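Local coordinates for protein Polyphosphate:AMP phosphotransferase (Pseudomonas aeruginosa PAO1, PDB 3CZP) that converts AMP to ADP, and GMP to GDP less efficiently, with inorganic polyphosphate as phosphate donor and magnesium as cofactor, at residues Val332-Pro337 / Trp348-His353; Arg352-Arg357 / Glu397-Tyr402; Arg365-Arg370 / Asn393-Gln398; Arg387-Ile392 / Asp458-Glu463. One frame throughout, in Å; residues are numbered along the deposited sequence.

Contact 1: Val332-Pro337 / Trp348-His353; sequences VPIAAP and WRFWRH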
# COMPACT_ATOMS: atom_id res chain seq x y z
N VAL A 332 -1.59 9.43 12.57
CA VAL A 332 -0.99 8.09 12.55
C VAL A 332 -0.45 7.75 13.93
O VAL A 332 0.58 8.26 14.32
CB VAL A 332 0.20 8.02 11.61
CG1 VAL A 332 0.78 6.55 11.54
CG2 VAL A 332 -0.19 8.59 10.26
N PRO A 333 -1.15 6.90 14.67
CA PRO A 333 -0.64 6.47 15.97
C PRO A 333 0.35 5.33 15.77
O PRO A 333 0.01 4.28 15.26
CB PRO A 333 -1.92 6.08 16.70
CG PRO A 333 -2.86 5.62 15.63
CD PRO A 333 -2.48 6.37 14.39
N ILE A 334 1.62 5.55 16.08
CA ILE A 334 2.64 4.59 15.66
C ILE A 334 2.72 3.59 16.79
O ILE A 334 2.85 4.01 17.91
CB ILE A 334 4.00 5.28 15.43
CG1 ILE A 334 3.94 6.11 14.12
CG2 ILE A 334 5.13 4.29 15.45
CD1 ILE A 334 3.71 5.33 12.85
N ALA A 335 2.58 2.30 16.46
CA ALA A 335 2.77 1.17 17.36
C ALA A 335 3.86 0.21 16.82
O ALA A 335 4.60 0.54 15.89
CB ALA A 335 1.42 0.39 17.51
N ALA A 336 3.87 -1.01 17.38
CA ALA A 336 4.74 -2.11 16.98
C ALA A 336 4.55 -2.31 15.47
O ALA A 336 3.42 -2.19 14.97
CB ALA A 336 4.35 -3.40 17.81
N PRO A 337 5.65 -2.53 14.71
CA PRO A 337 5.40 -2.76 13.30
C PRO A 337 4.56 -4.01 12.93
O PRO A 337 4.66 -5.04 13.57
CB PRO A 337 6.80 -2.87 12.73
CG PRO A 337 7.62 -3.33 13.91
CD PRO A 337 7.08 -2.55 15.02
N TRP A 348 10.65 2.64 5.94
CA TRP A 348 9.55 2.31 5.04
C TRP A 348 8.17 2.55 5.64
O TRP A 348 7.26 3.10 4.98
CB TRP A 348 9.73 0.84 4.57
CG TRP A 348 8.77 0.39 3.52
CD1 TRP A 348 8.94 0.37 2.16
CD2 TRP A 348 7.51 -0.24 3.76
NE1 TRP A 348 7.84 -0.14 1.53
CE2 TRP A 348 6.95 -0.56 2.50
CE3 TRP A 348 6.79 -0.56 4.92
CZ2 TRP A 348 5.70 -1.18 2.37
CZ3 TRP A 348 5.56 -1.22 4.78
CH2 TRP A 348 5.03 -1.50 3.51
N ARG A 349 8.01 2.13 6.89
CA ARG A 349 6.75 2.29 7.61
C ARG A 349 6.36 3.75 7.76
O ARG A 349 5.18 4.08 7.80
CB ARG A 349 6.82 1.62 8.98
CG ARG A 349 8.00 2.08 9.83
CD ARG A 349 8.12 1.25 11.10
NE ARG A 349 8.94 0.06 10.89
CZ ARG A 349 9.47 -0.67 11.88
NH1 ARG A 349 9.26 -0.32 13.14
NH2 ARG A 349 10.20 -1.73 11.60
N PHE A 350 7.36 4.63 7.84
CA PHE A 350 7.07 6.06 7.99
C PHE A 350 6.86 6.75 6.68
O PHE A 350 5.96 7.56 6.57
CB PHE A 350 8.17 6.72 8.83
CG PHE A 350 8.29 6.05 10.13
CD1 PHE A 350 7.31 6.22 11.06
CD2 PHE A 350 9.34 5.16 10.39
CE1 PHE A 350 7.36 5.55 12.29
CE2 PHE A 350 9.41 4.49 11.64
CZ PHE A 350 8.40 4.65 12.53
N TRP A 351 7.70 6.44 5.70
CA TRP A 351 7.54 7.01 4.35
C TRP A 351 6.13 6.80 3.77
O TRP A 351 5.65 7.61 2.94
CB TRP A 351 8.63 6.42 3.41
CG TRP A 351 9.89 7.22 3.34
CD1 TRP A 351 11.08 6.91 3.95
CD2 TRP A 351 10.09 8.48 2.69
NE1 TRP A 351 12.01 7.89 3.69
CE2 TRP A 351 11.43 8.84 2.89
CE3 TRP A 351 9.26 9.34 1.95
CZ2 TRP A 351 11.97 10.04 2.39
CZ3 TRP A 351 9.80 10.51 1.46
CH2 TRP A 351 11.14 10.84 1.66
N ARG A 352 5.54 5.67 4.09
CA ARG A 352 4.25 5.24 3.55
C ARG A 352 3.17 6.17 4.06
O ARG A 352 2.12 6.25 3.47
CB ARG A 352 3.94 3.77 3.91
CG ARG A 352 3.46 3.60 5.31
CD ARG A 352 3.31 2.17 5.80
NE ARG A 352 2.29 1.38 5.10
CZ ARG A 352 1.87 0.18 5.53
NH1 ARG A 352 2.37 -0.35 6.64
NH2 ARG A 352 0.99 -0.52 4.84
N HIS A 353 3.44 6.86 5.15
CA HIS A 353 2.52 7.83 5.69
C HIS A 353 2.82 9.28 5.41
O HIS A 353 2.12 10.14 5.96
CB HIS A 353 2.46 7.67 7.22
CG HIS A 353 1.79 6.43 7.63
ND1 HIS A 353 0.48 6.17 7.33
CD2 HIS A 353 2.26 5.34 8.28
CE1 HIS A 353 0.16 4.97 7.78
NE2 HIS A 353 1.22 4.45 8.38
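Val332 lays its methyl CG1 on the imidazole of His353. The CH-pi geometry is close to ideal: CG1 lies 3.8 Å from the centroid of the His353 ring and 13° off the ring normal. With CG1 anti to the backbone N (chi1 -177°), the branch sits over the middle of the ring, while CG2 of Val332 reaches the CG and ND1 side. The opposite face of the imidazole is met by CG of Arg352, so the ring is held between two aliphatic groups.

Two residues on, Ile334 sends CD1 to within 3.7 Å of Phe350 CE1, a purely apolar touch at one corner of the phenyl ring. CG of Arg349 packs over a face of that ring, 3.3 Å above its plane. In the conformer described here, one of two deposited for Arg349, the chain bends at chi3 and turns a guanidinium face to Pro337, whose CB lies 3.5 Å above its centre. No hydrogen bond joins the two segments.

In the fold, 332-337 begins, and 348-353 lies within, the beta-alpha-beta crossover from edge strand 330-333 to its parallel neighbour 360-364. Val332 pairs by backbone bonds with Ile362 and Asp364, His353 touches Phe363 of the same strand, and Arg349 packs on Glu341 of helix 339-342.

Contact 2: Arg352-Arg357 / Glu397-Tyr402; sequences RHIPAR and EQLSEY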
# COMPACT_ATOMS: atom_id res chain seq x y z
N ARG A 352 5.54 5.67 4.09
CA ARG A 352 4.25 5.24 3.55
C ARG A 352 3.17 6.17 4.06
O ARG A 352 2.12 6.25 3.47
CB ARG A 352 3.94 3.77 3.91
CG ARG A 352 3.46 3.60 5.31
CD ARG A 352 3.31 2.17 5.80
NE ARG A 352 2.29 1.38 5.10
CZ ARG A 352 1.87 0.18 5.53
NH1 ARG A 352 2.37 -0.35 6.64
NH2 ARG A 352 0.99 -0.52 4.84
N HIS A 353 3.44 6.86 5.15
CA HIS A 353 2.52 7.83 5.69
C HIS A 353 2.82 9.28 5.41
O HIS A 353 2.12 10.14 5.96
CB HIS A 353 2.46 7.67 7.22
CG HIS A 353 1.79 6.43 7.63
ND1 HIS A 353 0.48 6.17 7.33
CD2 HIS A 353 2.26 5.34 8.28
CE1 HIS A 353 0.16 4.97 7.78
NE2 HIS A 353 1.22 4.45 8.38
N ILE A 354 3.80 9.59 4.58
CA ILE A 354 4.18 11.00 4.35
C ILE A 354 3.10 11.69 3.57
O ILE A 354 2.59 11.13 2.62
CB ILE A 354 5.53 11.07 3.65
CG1 ILE A 354 6.63 10.72 4.67
CG2 ILE A 354 5.72 12.40 2.91
CD1 ILE A 354 6.81 11.74 5.75
N PRO A 355 2.75 12.93 3.94
CA PRO A 355 1.64 13.58 3.23
C PRO A 355 1.94 14.04 1.81
O PRO A 355 3.07 14.42 1.48
CB PRO A 355 1.29 14.76 4.17
CG PRO A 355 2.56 15.05 4.90
CD PRO A 355 3.25 13.74 5.07
N ALA A 356 0.95 13.95 0.94
CA ALA A 356 0.97 14.68 -0.31
C ALA A 356 0.95 16.20 -0.06
O ALA A 356 0.61 16.66 1.03
CB ALA A 356 -0.18 14.28 -1.15
N ARG A 357 1.21 16.98 -1.09
CA ARG A 357 1.08 18.42 -0.98
C ARG A 357 -0.32 18.81 -0.50
O ARG A 357 -1.32 18.24 -0.89
CB ARG A 357 1.31 19.09 -2.33
CG ARG A 357 2.77 19.08 -2.76
CD ARG A 357 3.37 20.46 -2.62
NE ARG A 357 4.76 20.44 -3.07
CZ ARG A 357 5.23 21.02 -4.17
NH1 ARG A 357 4.45 21.74 -4.99
NH2 ARG A 357 6.54 20.88 -4.43
N GLU A 397 15.51 15.96 6.06
CA GLU A 397 16.02 16.85 5.02
C GLU A 397 15.37 16.63 3.68
O GLU A 397 15.11 17.60 2.97
CB GLU A 397 17.52 16.70 4.91
CG GLU A 397 18.15 17.45 3.80
CD GLU A 397 19.66 17.19 3.71
OE1 GLU A 397 20.06 16.04 3.36
OE2 GLU A 397 20.41 18.16 4.01
N GLN A 398 15.17 15.36 3.30
CA GLN A 398 14.42 15.01 2.08
C GLN A 398 13.02 15.66 2.13
O GLN A 398 12.53 16.18 1.15
CB GLN A 398 14.29 13.47 1.88
CG GLN A 398 15.57 12.61 1.56
CD GLN A 398 16.19 12.98 0.20
OE1 GLN A 398 17.33 13.48 0.16
NE2 GLN A 398 15.46 12.73 -0.91
N LEU A 399 12.35 15.57 3.27
CA LEU A 399 11.01 16.11 3.43
C LEU A 399 11.07 17.67 3.29
O LEU A 399 10.32 18.27 2.53
CB LEU A 399 10.41 15.69 4.79
CG LEU A 399 10.23 14.20 5.14
CD1 LEU A 399 9.56 14.09 6.55
CD2 LEU A 399 9.44 13.42 3.96
N SER A 400 11.96 18.31 4.04
CA SER A 400 12.14 19.78 4.00
C SER A 400 12.39 20.29 2.57
O SER A 400 11.81 21.29 2.15
CB SER A 400 13.33 20.17 4.88
OG SER A 400 13.47 21.57 4.99
N GLU A 401 13.27 19.60 1.87
CA GLU A 401 13.67 19.97 0.53
C GLU A 401 12.51 19.98 -0.45
O GLU A 401 12.49 20.76 -1.40
CB GLU A 401 14.80 19.06 0.05
CG GLU A 401 16.14 19.48 0.67
CD GLU A 401 17.40 18.81 0.09
OE1 GLU A 401 17.34 17.82 -0.70
OE2 GLU A 401 18.48 19.31 0.50
N TYR A 402 11.54 19.12 -0.23
CA TYR A 402 10.36 19.06 -1.06
C TYR A 402 9.33 20.13 -0.62
O TYR A 402 8.38 20.39 -1.32
CB TYR A 402 9.77 17.62 -1.04
CG TYR A 402 8.66 17.44 -2.04
CD1 TYR A 402 8.92 17.37 -3.38
CD2 TYR A 402 7.35 17.41 -1.63
CE1 TYR A 402 7.91 17.23 -4.26
CE2 TYR A 402 6.35 17.31 -2.52
CZ TYR A 402 6.62 17.19 -3.83
OH TYR A 402 5.57 17.09 -4.74
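Ile354 and Leu399 supply the apolar part of this contact, meeting tip to tip. CD1 of Ile354 lies 3.6 Å from CD2 of Leu399 and nearly as close to its other methyl, CD1, so it touches both branches of the leucine fork. CG1 and CG2 of Ile354 stand a little farther from the same Leu399 CD2. Both residues are buried.

The cationic part is the approach of Arg357 to Tyr402. Bent at chi2 (-107°), the arginine chain brings its guanidinium across one face of the phenol ring, with NE 3.6 Å from Tyr402 CE2. The fit is off-centre: CZ of Arg357 stands 4.6 Å from the centroid of the Tyr402 ring, 31° from its normal, and the two planes are inclined at 40°. This is a cation-pi contact over the hydroxyl end of the ring rather than a flat stack. NH2 of Arg357 is 3.7 Å above the ring plane, near the rim. Arg357 also touches a crystal neighbour, which may influence its pose.

Hydrogen bonding does not link the two segments, but Tyr402 OH is bonded to Leu85 O, which fixes the far end of the phenol.

Leu85 and Glu86, the latter a backbone partner of Arg357, belong to the first PPK2 region, so the contact lies where the two fused domains meet. Within the second domain it sets the loop leading into strand 360-364 against the C-terminal part of helix 382-402, with Ile354 and Leu399 both resting on Ile404 of strand 404-412.

Contact 3: Arg365-Arg370 / Asn393-Gln398; sequences RSWYGR and NDFEEQ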
# COMPACT_ATOMS: atom_id res chain seq x y z
N ARG A 365 3.79 9.37 18.29
CA ARG A 365 5.01 8.56 18.22
C ARG A 365 5.42 8.42 16.77
O ARG A 365 4.65 8.73 15.88
CB ARG A 365 4.84 7.22 18.91
CG ARG A 365 4.30 7.35 20.29
CD ARG A 365 4.04 6.03 20.89
NE ARG A 365 5.28 5.44 21.38
CZ ARG A 365 5.34 4.49 22.31
NH1 ARG A 365 4.23 4.03 22.88
NH2 ARG A 365 6.54 4.01 22.70
N SER A 366 6.66 8.07 16.52
CA SER A 366 7.22 8.35 15.22
C SER A 366 8.43 7.49 15.01
O SER A 366 8.67 6.55 15.75
CB SER A 366 7.61 9.85 15.14
OG SER A 366 8.86 10.06 15.84
N TRP A 367 9.24 7.87 14.01
CA TRP A 367 10.51 7.20 13.73
C TRP A 367 11.56 7.35 14.81
O TRP A 367 12.56 6.67 14.78
CB TRP A 367 11.09 7.71 12.41
CG TRP A 367 11.01 9.20 12.20
CD1 TRP A 367 11.98 10.14 12.47
CD2 TRP A 367 9.91 9.93 11.61
NE1 TRP A 367 11.55 11.39 12.11
CE2 TRP A 367 10.28 11.30 11.59
CE3 TRP A 367 8.63 9.57 11.17
CZ2 TRP A 367 9.47 12.28 11.12
CZ3 TRP A 367 7.80 10.55 10.68
CH2 TRP A 367 8.21 11.91 10.65
N TYR A 368 11.36 8.30 15.72
CA TYR A 368 12.20 8.46 16.91
C TYR A 368 12.15 7.30 17.90
O TYR A 368 13.06 7.18 18.76
CB TYR A 368 11.95 9.82 17.56
CG TYR A 368 12.51 10.93 16.71
CD1 TYR A 368 13.86 11.20 16.71
CD2 TYR A 368 11.69 11.66 15.83
CE1 TYR A 368 14.41 12.21 15.91
CE2 TYR A 368 12.24 12.68 15.02
CZ TYR A 368 13.61 12.94 15.07
OH TYR A 368 14.20 13.92 14.29
N GLY A 369 11.16 6.44 17.76
CA GLY A 369 11.06 5.22 18.57
C GLY A 369 12.35 4.41 18.59
O GLY A 369 12.73 3.89 19.62
N ARG A 370 13.03 4.33 17.44
CA ARG A 370 14.29 3.62 17.32
C ARG A 370 15.35 4.09 18.33
O ARG A 370 16.07 3.25 18.93
CB ARG A 370 14.87 3.68 15.89
CG ARG A 370 16.23 2.99 15.84
CD ARG A 370 16.52 2.31 14.54
NE ARG A 370 15.78 1.05 14.43
CZ ARG A 370 15.91 0.24 13.39
NH1 ARG A 370 16.73 0.55 12.38
NH2 ARG A 370 15.18 -0.86 13.34
N ASN A 393 17.92 12.42 10.13
CA ASN A 393 18.24 13.74 9.63
C ASN A 393 18.20 13.79 8.13
O ASN A 393 17.65 14.77 7.55
CB ASN A 393 19.61 14.20 10.16
CG ASN A 393 19.59 14.58 11.61
OD1 ASN A 393 18.54 14.95 12.18
ND2 ASN A 393 20.76 14.53 12.24
N ASP A 394 18.69 12.72 7.49
CA ASP A 394 18.66 12.66 6.02
C ASP A 394 17.19 12.59 5.55
O ASP A 394 16.79 13.28 4.63
CB ASP A 394 19.45 11.49 5.41
CG ASP A 394 20.99 11.53 5.70
OD1 ASP A 394 21.59 12.61 6.03
OD2 ASP A 394 21.59 10.43 5.58
N PHE A 395 16.40 11.75 6.20
CA PHE A 395 14.94 11.66 5.99
C PHE A 395 14.23 13.00 6.09
O PHE A 395 13.52 13.43 5.19
CB PHE A 395 14.40 10.67 7.03
CG PHE A 395 12.89 10.45 7.02
CD1 PHE A 395 12.18 10.36 5.85
CD2 PHE A 395 12.21 10.35 8.21
CE1 PHE A 395 10.78 10.10 5.85
CE2 PHE A 395 10.79 10.13 8.21
CZ PHE A 395 10.10 9.99 7.04
N GLU A 396 14.46 13.69 7.20
CA GLU A 396 13.83 14.97 7.47
C GLU A 396 14.26 16.04 6.50
O GLU A 396 13.47 16.92 6.17
CB GLU A 396 14.06 15.41 8.92
CG GLU A 396 13.23 14.52 9.85
CD GLU A 396 13.43 14.82 11.33
OE1 GLU A 396 14.17 15.77 11.67
OE2 GLU A 396 12.85 14.05 12.12
N GLU A 397 15.51 15.96 6.06
CA GLU A 397 16.02 16.85 5.02
C GLU A 397 15.37 16.63 3.68
O GLU A 397 15.11 17.60 2.97
CB GLU A 397 17.52 16.70 4.91
CG GLU A 397 18.15 17.45 3.80
CD GLU A 397 19.66 17.19 3.71
OE1 GLU A 397 20.06 16.04 3.36
OE2 GLU A 397 20.41 18.16 4.01
N GLN A 398 15.17 15.36 3.30
CA GLN A 398 14.42 15.01 2.08
C GLN A 398 13.02 15.66 2.13
O GLN A 398 12.53 16.18 1.15
CB GLN A 398 14.29 13.47 1.88
CG GLN A 398 15.57 12.61 1.56
CD GLN A 398 16.19 12.98 0.20
OE1 GLN A 398 17.33 13.48 0.16
NE2 GLN A 398 15.46 12.73 -0.91
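Trp367 and Tyr368 lie in the loop that leaves strand 360-364, in the parallel 2-3-1-4-5 sheet of a P-loop kinase-like domain, and both reach the carboxylate of Glu396 on helix 382-402. OE2 of Glu396 accepts from the two rings at once. The indole NE1 of Trp367 donates to OE2 at 3.0 Å with an N-H...O angle of 168°. That oxygen lies in the indole plane and uses its anti lone pair, the one away from OE1. The phenol OH of Tyr368 comes to the same OE2 at only 2.6 Å, on the syn side and 26° out of the carboxylate plane. Glu396 is extended beyond CG, which brings its buried OE2 within reach of both donors.

Lys408 completes the network, salt-bridged through NZ to OE1 of Glu396 and hydrogen-bonded to Tyr368 OH. The carboxylate is thus gripped on both oxygens and its rotation is fixed.

Beside this polar pair is an aromatic one. Phe395 turns its edge to the face of Trp367, with centroids 4.8 Å apart and planes at 79°, a T-shaped pair. Trp367 has its CG between the backbone N and the carbonyl carbon, the orientation that brings one indole face to Phe395 while its NE1 edge points at Glu396.

The loop itself is shaped by an ST turn: Ser366 OG accepts from Tyr368 N at 3.1 Å. Over the indole, CE2 of Phe395 stands 3.4 Å above the ring plane, close to its centre.

Contact 4: Arg387-Ile392 / Asp458-Glu463; sequences RAYGEI and DRTSTE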
# COMPACT_ATOMS: atom_id res chain seq x y z
N ARG A 387 23.32 4.66 14.16
CA ARG A 387 23.21 5.11 12.77
C ARG A 387 21.88 5.76 12.46
O ARG A 387 21.76 6.47 11.48
CB ARG A 387 23.50 3.96 11.80
CG ARG A 387 22.55 2.77 11.82
CD ARG A 387 22.94 1.68 10.84
NE ARG A 387 22.07 0.53 11.06
CZ ARG A 387 20.89 0.31 10.49
NH1 ARG A 387 20.37 1.16 9.63
NH2 ARG A 387 20.20 -0.78 10.81
N ALA A 388 20.88 5.56 13.32
CA ALA A 388 19.52 6.12 13.12
C ALA A 388 19.43 7.66 13.13
O ALA A 388 18.60 8.22 12.41
CB ALA A 388 18.52 5.54 14.12
N TYR A 389 20.25 8.31 13.94
CA TYR A 389 20.25 9.76 14.03
C TYR A 389 20.52 10.40 12.68
O TYR A 389 19.77 11.27 12.23
CB TYR A 389 21.29 10.24 15.05
CG TYR A 389 21.08 9.68 16.44
CD1 TYR A 389 20.01 10.09 17.22
CD2 TYR A 389 21.96 8.75 16.98
CE1 TYR A 389 19.81 9.59 18.50
CE2 TYR A 389 21.78 8.24 18.25
CZ TYR A 389 20.70 8.66 19.00
OH TYR A 389 20.51 8.16 20.27
N GLY A 390 21.59 9.95 12.02
CA GLY A 390 21.96 10.47 10.69
C GLY A 390 20.96 10.14 9.63
O GLY A 390 20.62 10.96 8.78
N GLU A 391 20.52 8.90 9.64
CA GLU A 391 19.37 8.45 8.84
C GLU A 391 18.10 9.32 9.01
O GLU A 391 17.44 9.68 8.03
CB GLU A 391 19.07 6.98 9.19
CG GLU A 391 20.10 6.07 8.63
CD GLU A 391 20.01 4.64 9.06
OE1 GLU A 391 19.18 4.29 9.94
OE2 GLU A 391 20.78 3.87 8.45
N ILE A 392 17.77 9.64 10.25
CA ILE A 392 16.59 10.45 10.53
C ILE A 392 16.74 11.85 9.94
O ILE A 392 15.81 12.38 9.34
CB ILE A 392 16.33 10.56 12.05
CG1 ILE A 392 15.73 9.26 12.58
CG2 ILE A 392 15.40 11.73 12.34
CD1 ILE A 392 15.72 9.17 14.09
N ASP A 458 20.31 16.63 20.94
CA ASP A 458 21.62 16.98 20.45
C ASP A 458 21.92 16.58 19.00
O ASP A 458 22.48 17.36 18.23
CB ASP A 458 22.68 16.32 21.32
CG ASP A 458 24.08 16.61 20.84
OD1 ASP A 458 24.48 17.81 20.90
OD2 ASP A 458 24.78 15.66 20.42
N ARG A 459 21.56 15.35 18.62
CA ARG A 459 22.00 14.81 17.34
C ARG A 459 21.00 15.10 16.19
O ARG A 459 21.37 15.03 15.02
CB ARG A 459 22.24 13.30 17.46
CG ARG A 459 22.96 12.85 18.74
CD ARG A 459 24.36 12.31 18.55
NE ARG A 459 24.51 11.03 19.26
CZ ARG A 459 24.90 10.87 20.52
NH1 ARG A 459 25.25 11.91 21.28
NH2 ARG A 459 24.94 9.64 21.03
N THR A 460 19.74 15.40 16.51
CA THR A 460 18.70 15.57 15.46
C THR A 460 17.90 16.87 15.59
O THR A 460 16.94 17.08 14.88
CB THR A 460 17.66 14.36 15.41
OG1 THR A 460 16.94 14.28 16.66
CG2 THR A 460 18.34 12.98 15.17
N SER A 461 18.28 17.75 16.50
CA SER A 461 17.66 19.09 16.49
C SER A 461 18.46 19.97 15.57
O SER A 461 19.47 20.50 15.96
CB SER A 461 17.60 19.71 17.86
OG SER A 461 16.77 20.85 17.78
N THR A 462 18.04 20.04 14.30
CA THR A 462 18.82 20.63 13.24
C THR A 462 18.21 21.97 12.89
O THR A 462 17.12 22.25 13.31
CB THR A 462 18.84 19.72 11.98
OG1 THR A 462 17.50 19.47 11.52
CG2 THR A 462 19.50 18.39 12.26
N GLU A 463 18.92 22.78 12.10
CA GLU A 463 18.38 24.01 11.53
C GLU A 463 17.12 23.76 10.69
O GLU A 463 16.17 24.52 10.75
CB GLU A 463 19.46 24.69 10.70
CG GLU A 463 19.03 25.92 9.86
CD GLU A 463 19.41 27.26 10.48
OE1 GLU A 463 19.36 27.42 11.73
OE2 GLU A 463 19.75 28.18 9.70
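Thr460 OG1 is held twice, giving its hydrogen bond to Met456 O one helical turn back and receiving another from Trp467 NE1. With OG1 between the backbone N and the carbonyl carbon (chi1 62°), the methyl CG2 faces helix 382-402. There it rests on Tyr389, 3.7 Å from the carbonyl O, and meets the phenol ring at its edge, in plane, with CG2 3.9 Å from Tyr389 CD1. The same methyl brushes Ile392 more loosely, CG2 to CG2 at 4.3 Å.

Arg459 takes one face of the Tyr389 ring instead. Its CB is 3.9 Å from Tyr389 CD1, and CG stands 4.3 Å above the ring, over its centre, so aliphatic carbon makes most of this packing. The guanidinium lies beyond: CZ of Arg459 is 5.2 Å from the ring centroid with the planes 70° apart, at most a weak cation-pi attraction. Arg459 was deposited in two conformers, which makes the placing of its end less certain.

The small threonine is compatible with the close backbones, the CA atoms of Tyr389 and Thr460 being 6.2 Å apart. The C-terminal end of helix 446-460 thus abuts the N-terminal half of helix 382-402, just before the chain turns into strand 467-471 at one edge of the sheet, while Tyr389 also packs on Val371 of helix 370-377.

Helix 382-402 ties contacts 2, 3 and 4 together: contact 4 uses its N-terminal half, contact 3 the next turns and contact 2 its C-terminal end. Contacts 3 and 4 have centres about 8 Å apart and are joined by Asn393 ND2 to Arg459 O, a probable hydrogen bond of 2.9 Å. Contact 1 meets contact 3 where Trp351 CE2 lies 3.3 Å from Phe395 CE1, and shares Arg352 and His353 with contact 2. Contacts 1 and 4, centres about 19 Å apart, do not touch. In contact 3, Ser366 OG bonds Glu306, near the end of strand 300-307, which leads into the P-loop region, consistent with that loop bordering the active site.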